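Local coordinates for protein lysozyme C (Equus asinus, PDB 5XUW) that hydrolyses the beta-1,4 glycosidic linkages of bacterial peptidoglycan, lysing bacteria, and carries one bound calcium ion, at residues 31-42 with 52-60. Sequence-based numbering, arbitrary orientation.
Sequences MAEYESNFNTRA and YDYGLFQLN
Ser36, in the last turn of its helix, places a single hydroxyl within bonding distance of two backbone carbonyls: OG lies 2.7 Å from Leu56 O and 2.9 Å from Ala32 O. Chi1 of 68° sets OG between the backbone N and the carbonyl carbon, where it can meet both. The small, polar serine lets the turn Gly55-Gln58 come close to the helix. A second link lies farther along, where Gly55 N donates to Ala42 O (2.7 Å, 161° at the hydrogen). Gly55 has positive phi, which favours glycine, and its CA makes a C-H...O contact with Thr40 O.

Gln58 folds back at chi2 (-71°), and its NE2 bonds to Gly55 O at 2.9 Å, in the carbonyl plane on a lone pair. The carbonyl also accepts Gln58 N, so backbone and side chain of Gln58 both close the type I turn; with Leu59 it forms a G1 beta bulge opposite Tyr54. The aliphatic part of Gln58 runs past Glu35, CB lying 3.5 Å from OE1, the carboxylate and amide planes turned only slightly against each other.

Leu56 packs CD1 against both Ser36 OG and the carbonyl carbon of Phe38. Met31, unbranched and bent at chi2 and chi3, brings SD to 4.9 Å from the centroid of the Phe57 ring, an oblique Met-aromatic contact; its CE and Ala32 CB add apolar contacts to that ring.

Glu35 and Asp53, predicted catalytic residues of this C-type lysozyme, thus come from the two segments, OE1 and OD2 5.7 Å apart; Glu35 OE2 accepts from Ala110 N. Helix 5-14 meets Ala32 and Leu56, helix 89-100 packs on Phe57, and the turns after helix 25-36 lead into strand 43-44, which pairs antiparallel with 53-54, itself paired with 59-60.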
ATOM      1  N   MET A  31       1.796  -6.746   1.849  1.00 13.11           N
ATOM      2  CA  MET A  31       1.286  -6.072   0.653  1.00 13.39           C
ATOM      3  C   MET A  31       2.336  -5.081   0.148  1.00 12.83           C
ATOM      4  O   MET A  31       2.629  -5.051  -1.044  1.00 13.05           O
ATOM      5  CB  MET A  31      -0.058  -5.394   0.943  1.00 13.92           C
ATOM      6  CG  MET A  31      -0.635  -4.553  -0.191  1.00 13.96           C
ATOM      7  SD  MET A  31      -0.126  -2.824  -0.173  1.00 15.15           S
ATOM      8  CE  MET A  31      -1.060  -2.224   1.235  1.00 14.93           C
ATOM      9  N   ALA A  32       2.949  -4.318   1.048  1.00 12.95           N
ATOM     10  CA  ALA A  32       3.964  -3.358   0.621  1.00 13.17           C
ATOM     11  C   ALA A  32       5.186  -4.043  -0.005  1.00 13.31           C
ATOM     12  O   ALA A  32       5.710  -3.564  -1.013  1.00 13.45           O
ATOM     13  CB  ALA A  32       4.380  -2.467   1.774  1.00 13.83           C
ATOM     14  N   GLU A  33       5.630  -5.164   0.571  1.00 13.61           N
ATOM     15  CA  GLU A  33       6.802  -5.860   0.035  1.00 13.68           C
ATOM     16  C   GLU A  33       6.560  -6.282  -1.406  1.00 13.70           C
ATOM     17  O   GLU A  33       7.409  -6.074  -2.270  1.00 13.51           O
ATOM     18  CB  GLU A  33       7.195  -7.099   0.853  1.00 14.80           C
ATOM     19  CG  GLU A  33       8.535  -7.664   0.392  1.00 15.70           C
ATOM     20  CD  GLU A  33       9.103  -8.789   1.237  1.00 17.26           C
ATOM     21  OE1 GLU A  33       8.552  -9.141   2.296  1.00 16.59           O
ATOM     22  OE2 GLU A  33      10.140  -9.340   0.806  1.00 19.13           O
ATOM     23  N   TYR A  34       5.409  -6.885  -1.666  1.00 13.17           N
ATOM     24  CA  TYR A  34       5.162  -7.439  -2.993  1.00 13.70           C
ATOM     25  C   TYR A  34       4.635  -6.420  -4.007  1.00 13.99           C
ATOM     26  O   TYR A  34       4.824  -6.610  -5.202  1.00 13.45           O
ATOM     27  CB  TYR A  34       4.320  -8.719  -2.878  1.00 13.82           C
ATOM     28  CG  TYR A  34       5.138  -9.796  -2.193  1.00 13.89           C
ATOM     29  CD1 TYR A  34       6.055 -10.567  -2.920  1.00 14.48           C
ATOM     30  CD2 TYR A  34       5.074  -9.990  -0.819  1.00 14.05           C
ATOM     31  CE1 TYR A  34       6.846 -11.519  -2.302  1.00 14.81           C
ATOM     32  CE2 TYR A  34       5.875 -10.927  -0.193  1.00 14.49           C
ATOM     33  CZ  TYR A  34       6.753 -11.702  -0.947  1.00 14.76           C
ATOM     34  OH  TYR A  34       7.557 -12.626  -0.329  1.00 15.34           O
ATOM     35  N   GLU A  35       4.028  -5.324  -3.542  1.00 14.27           N
ATOM     36  CA  GLU A  35       3.585  -4.256  -4.443  1.00 14.41           C
ATOM     37  C   GLU A  35       4.742  -3.376  -4.915  1.00 14.42           C
ATOM     38  O   GLU A  35       4.825  -3.061  -6.099  1.00 14.47           O
ATOM     39  CB  GLU A  35       2.504  -3.394  -3.782  1.00 15.13           C
ATOM     40  CG  GLU A  35       1.136  -4.074  -3.685  1.00 15.59           C
ATOM     41  CD  GLU A  35       0.458  -4.299  -5.026  1.00 16.70           C
ATOM     42  OE1 GLU A  35       0.845  -3.655  -6.023  1.00 17.94           O
ATOM     43  OE2 GLU A  35      -0.468  -5.133  -5.082  1.00 17.42           O
ATOM     44  N   SER A  36       5.627  -2.996  -3.998  1.00 14.41           N
ATOM     45  CA  SER A  36       6.656  -1.990  -4.270  1.00 14.74           C
ATOM     46  C   SER A  36       8.097  -2.360  -3.876  1.00 15.31           C
ATOM     47  O   SER A  36       8.994  -1.524  -4.035  1.00 15.15           O
ATOM     48  CB  SER A  36       6.278  -0.718  -3.514  1.00 14.64           C
ATOM     49  OG  SER A  36       6.388  -0.919  -2.108  1.00 13.91           O
ATOM     50  N   ASN A  37       8.317  -3.560  -3.324  1.00 15.39           N
ATOM     51  CA  ASN A  37       9.599  -3.925  -2.701  1.00 16.93           C
ATOM     52  C   ASN A  37      10.059  -2.896  -1.650  1.00 15.47           C
ATOM     53  O   ASN A  37      11.250  -2.597  -1.538  1.00 14.80           O
ATOM     54  CB  ASN A  37      10.678  -4.163  -3.785  1.00 19.18           C
ATOM     55  CG  ASN A  37      11.878  -4.978  -3.275  1.00 21.80           C
ATOM     56  OD1 ASN A  37      12.983  -4.887  -3.825  1.00 25.30           O
ATOM     57  ND2 ASN A  37      11.676  -5.746  -2.218  1.00 22.57           N
ATOM     58  N   PHE A  38       9.091  -2.362  -0.893  1.00 14.76           N
ATOM     59  CA  PHE A  38       9.318  -1.374   0.179  1.00 14.58           C
ATOM     60  C   PHE A  38       9.816   0.008  -0.277  1.00 14.26           C
ATOM     61  O   PHE A  38      10.266   0.788   0.559  1.00 13.48           O
ATOM     62  CB  PHE A  38      10.275  -1.911   1.253  1.00 14.70           C
ATOM     63  CG  PHE A  38       9.789  -3.153   1.957  1.00 15.01           C
ATOM     64  CD1 PHE A  38       8.493  -3.227   2.465  1.00 14.94           C
ATOM     65  CD2 PHE A  38      10.636  -4.237   2.129  1.00 15.20           C
ATOM     66  CE1 PHE A  38       8.051  -4.363   3.119  1.00 14.92           C
ATOM     67  CE2 PHE A  38      10.195  -5.382   2.793  1.00 15.48           C
ATOM     68  CZ  PHE A  38       8.909  -5.433   3.299  1.00 14.69           C
ATOM     69  N   ASN A  39       9.680   0.309  -1.566  1.00 14.48           N
ATOM     70  CA  ASN A  39      10.219   1.525  -2.169  1.00 15.34           C
ATOM     71  C   ASN A  39       9.110   2.558  -2.368  1.00 15.09           C
ATOM     72  O   ASN A  39       8.179   2.342  -3.148  1.00 14.34           O
ATOM     73  CB  ASN A  39      10.865   1.185  -3.507  1.00 16.07           C
ATOM     74  CG  ASN A  39      11.687   2.334  -4.083  1.00 17.55           C
ATOM     75  OD1 ASN A  39      11.586   3.479  -3.654  1.00 17.23           O
ATOM     76  ND2 ASN A  39      12.525   2.015  -5.059  1.00 19.63           N
ATOM     77  N   THR A  40       9.233   3.689  -1.673  1.00 15.27           N
ATOM     78  CA  THR A  40       8.243   4.765  -1.766  1.00 15.17           C
ATOM     79  C   THR A  40       8.190   5.397  -3.149  1.00 15.76           C
ATOM     80  O   THR A  40       7.214   6.041  -3.478  1.00 15.91           O
ATOM     81  CB  THR A  40       8.501   5.900  -0.751  1.00 15.17           C
ATOM     82  OG1 THR A  40       9.796   6.463  -0.985  1.00 14.51           O
ATOM     83  CG2 THR A  40       8.414   5.393   0.668  1.00 15.01           C
ATOM     84  N   ARG A  41       9.237   5.222  -3.951  1.00 16.28           N
ATOM     85  CA  ARG A  41       9.259   5.741  -5.322  1.00 17.05           C
ATOM     86  C   ARG A  41       8.819   4.737  -6.389  1.00 17.20           C
ATOM     87  O   ARG A  41       8.972   4.997  -7.586  1.00 16.88           O
ATOM     88  CB  ARG A  41      10.650   6.249  -5.644  1.00 18.05           C
ATOM     89  CG  ARG A  41      11.110   7.301  -4.668  1.00 19.09           C
ATOM     90  CD  ARG A  41      12.311   8.044  -5.197  1.00 20.60           C
ATOM     91  NE  ARG A  41      12.721   9.078  -4.259  1.00 21.63           N
ATOM     92  CZ  ARG A  41      13.641  10.010  -4.504  1.00 23.55           C
ATOM     93  NH1 ARG A  41      14.268  10.065  -5.677  1.00 23.87           N
ATOM     94  NH2 ARG A  41      13.922  10.910  -3.564  1.00 24.37           N
ATOM     95  N   ALA A  42       8.266   3.598  -5.970  1.00 17.37           N
ATOM     96  CA  ALA A  42       7.797   2.582  -6.906  1.00 17.27           C
ATOM     97  C   ALA A  42       6.750   3.181  -7.834  1.00 17.82           C
ATOM     98  O   ALA A  42       5.932   3.997  -7.418  1.00 15.84           O
ATOM     99  CB  ALA A  42       7.230   1.389  -6.159  1.00 17.36           C
ATOM    100  N   TYR A  52      -2.017   4.134 -13.883  1.00 30.09           N
ATOM    101  CA  TYR A  52      -0.664   4.086 -13.318  1.00 26.00           C
ATOM    102  C   TYR A  52      -0.729   3.937 -11.810  1.00 23.19           C
ATOM    103  O   TYR A  52      -1.591   4.537 -11.179  1.00 22.20           O
ATOM    104  CB  TYR A  52       0.090   5.378 -13.630  1.00 25.78           C
ATOM    105  CG  TYR A  52       0.172   5.708 -15.094  1.00 25.22           C
ATOM    106  N   ASP A  53       0.204   3.167 -11.241  1.00 21.09           N
ATOM    107  CA  ASP A  53       0.261   2.912  -9.797  1.00 20.54           C
ATOM    108  C   ASP A  53       1.463   3.598  -9.158  1.00 18.96           C
ATOM    109  O   ASP A  53       2.573   3.519  -9.675  1.00 18.86           O
ATOM    110  CB  ASP A  53       0.339   1.407  -9.515  1.00 21.27           C
ATOM    111  CG  ASP A  53      -0.858   0.639 -10.049  1.00 23.13           C
ATOM    112  OD1 ASP A  53      -1.979   1.163 -10.043  1.00 23.73           O
ATOM    113  OD2 ASP A  53      -0.680  -0.521 -10.470  1.00 27.26           O
ATOM    114  N   TYR A  54       1.233   4.234  -8.012  1.00 17.46           N
ATOM    115  CA  TYR A  54       2.219   5.093  -7.366  1.00 17.12           C
ATOM    116  C   TYR A  54       2.561   4.647  -5.961  1.00 15.85           C
ATOM    117  O   TYR A  54       1.671   4.441  -5.138  1.00 15.52           O
ATOM    118  CB  TYR A  54       1.663   6.498  -7.233  1.00 17.60           C
ATOM    119  CG  TYR A  54       1.625   7.308  -8.502  1.00 18.22           C
ATOM    120  CD1 TYR A  54       0.547   7.212  -9.385  1.00 19.08           C
ATOM    121  CD2 TYR A  54       2.636   8.226  -8.790  1.00 19.36           C
ATOM    122  CE1 TYR A  54       0.495   7.986 -10.542  1.00 20.17           C
ATOM    123  CE2 TYR A  54       2.597   9.004  -9.945  1.00 20.68           C
ATOM    124  CZ  TYR A  54       1.526   8.880 -10.815  1.00 21.06           C
ATOM    125  OH  TYR A  54       1.487   9.658 -11.953  1.00 22.31           O
ATOM    126  N   GLY A  55       3.860   4.539  -5.694  1.00 15.27           N
ATOM    127  CA  GLY A  55       4.369   4.517  -4.339  1.00 14.94           C
ATOM    128  C   GLY A  55       4.400   3.165  -3.671  1.00 14.57           C
ATOM    129  O   GLY A  55       4.229   2.127  -4.321  1.00 14.20           O
ATOM    130  N   LEU A  56       4.620   3.211  -2.361  1.00 14.31           N
ATOM    131  CA  LEU A  56       4.776   2.027  -1.506  1.00 14.53           C
ATOM    132  C   LEU A  56       3.605   1.051  -1.602  1.00 15.00           C
ATOM    133  O   LEU A  56       3.808  -0.167  -1.566  1.00 13.92           O
ATOM    134  CB  LEU A  56       4.935   2.479  -0.053  1.00 15.16           C
ATOM    135  CG  LEU A  56       5.265   1.450   1.029  1.00 15.50           C
ATOM    136  CD1 LEU A  56       6.645   0.860   0.803  1.00 15.92           C
ATOM    137  CD2 LEU A  56       5.205   2.096   2.396  1.00 16.02           C
ATOM    138  N   PHE A  57       2.388   1.602  -1.687  1.00 15.24           N
ATOM    139  CA  PHE A  57       1.171   0.806  -1.802  1.00 15.54           C
ATOM    140  C   PHE A  57       0.574   0.794  -3.210  1.00 15.89           C
ATOM    141  O   PHE A  57      -0.552   0.334  -3.390  1.00 15.91           O
ATOM    142  CB  PHE A  57       0.120   1.299  -0.813  1.00 15.54           C
ATOM    143  CG  PHE A  57       0.602   1.394   0.610  1.00 15.55           C
ATOM    144  CD1 PHE A  57       1.279   0.335   1.214  1.00 15.85           C
ATOM    145  CD2 PHE A  57       0.333   2.534   1.369  1.00 16.26           C
ATOM    146  CE1 PHE A  57       1.707   0.425   2.527  1.00 15.83           C
ATOM    147  CE2 PHE A  57       0.749   2.618   2.691  1.00 16.16           C
ATOM    148  CZ  PHE A  57       1.431   1.560   3.273  1.00 16.20           C
ATOM    149  N   GLN A  58       1.318   1.286  -4.203  1.00 16.27           N
ATOM    150  CA  GLN A  58       0.927   1.216  -5.602  1.00 16.43           C
ATOM    151  C   GLN A  58      -0.524   1.656  -5.821  1.00 17.00           C
ATOM    152  O   GLN A  58      -1.346   0.928  -6.376  1.00 16.70           O
ATOM    153  CB  GLN A  58       1.209  -0.186  -6.145  1.00 16.47           C
ATOM    154  CG  GLN A  58       2.685  -0.464  -6.317  1.00 16.49           C
ATOM    155  CD  GLN A  58       3.295   0.318  -7.465  1.00 16.96           C
ATOM    156  OE1 GLN A  58       3.187  -0.083  -8.623  1.00 18.06           O
ATOM    157  NE2 GLN A  58       3.921   1.449  -7.152  1.00 16.64           N
ATOM    158  N   LEU A  59      -0.800   2.885  -5.392  1.00 17.24           N
ATOM    159  CA  LEU A  59      -2.137   3.459  -5.454  1.00 17.75           C
ATOM    160  C   LEU A  59      -2.381   4.040  -6.838  1.00 18.89           C
ATOM    161  O   LEU A  59      -1.542   4.776  -7.370  1.00 18.23           O
ATOM    162  CB  LEU A  59      -2.305   4.510  -4.367  1.00 18.29           C
ATOM    163  CG  LEU A  59      -2.083   3.990  -2.948  1.00 18.59           C
ATOM    164  CD1 LEU A  59      -1.874   5.134  -1.972  1.00 18.17           C
ATOM    165  CD2 LEU A  59      -3.232   3.086  -2.516  1.00 18.69           C
ATOM    166  N   ASN A  60      -3.507   3.661  -7.445  1.00 19.31           N
ATOM    167  CA  ASN A  60      -3.760   3.957  -8.848  1.00 20.47           C
ATOM    168  C   ASN A  60      -4.361   5.339  -9.118  1.00 20.42           C
ATOM    169  O   ASN A  60      -5.091   5.892  -8.299  1.00 20.27           O
ATOM    170  CB  ASN A  60      -4.591   2.844  -9.528  1.00 21.46           C
ATOM    171  CG  ASN A  60      -6.046   2.843  -9.124  1.00 22.32           C
ATOM    172  OD1 ASN A  60      -6.770   3.813  -9.350  1.00 23.57           O
ATOM    173  ND2 ASN A  60      -6.496   1.736  -8.542  1.00 23.55           N
TER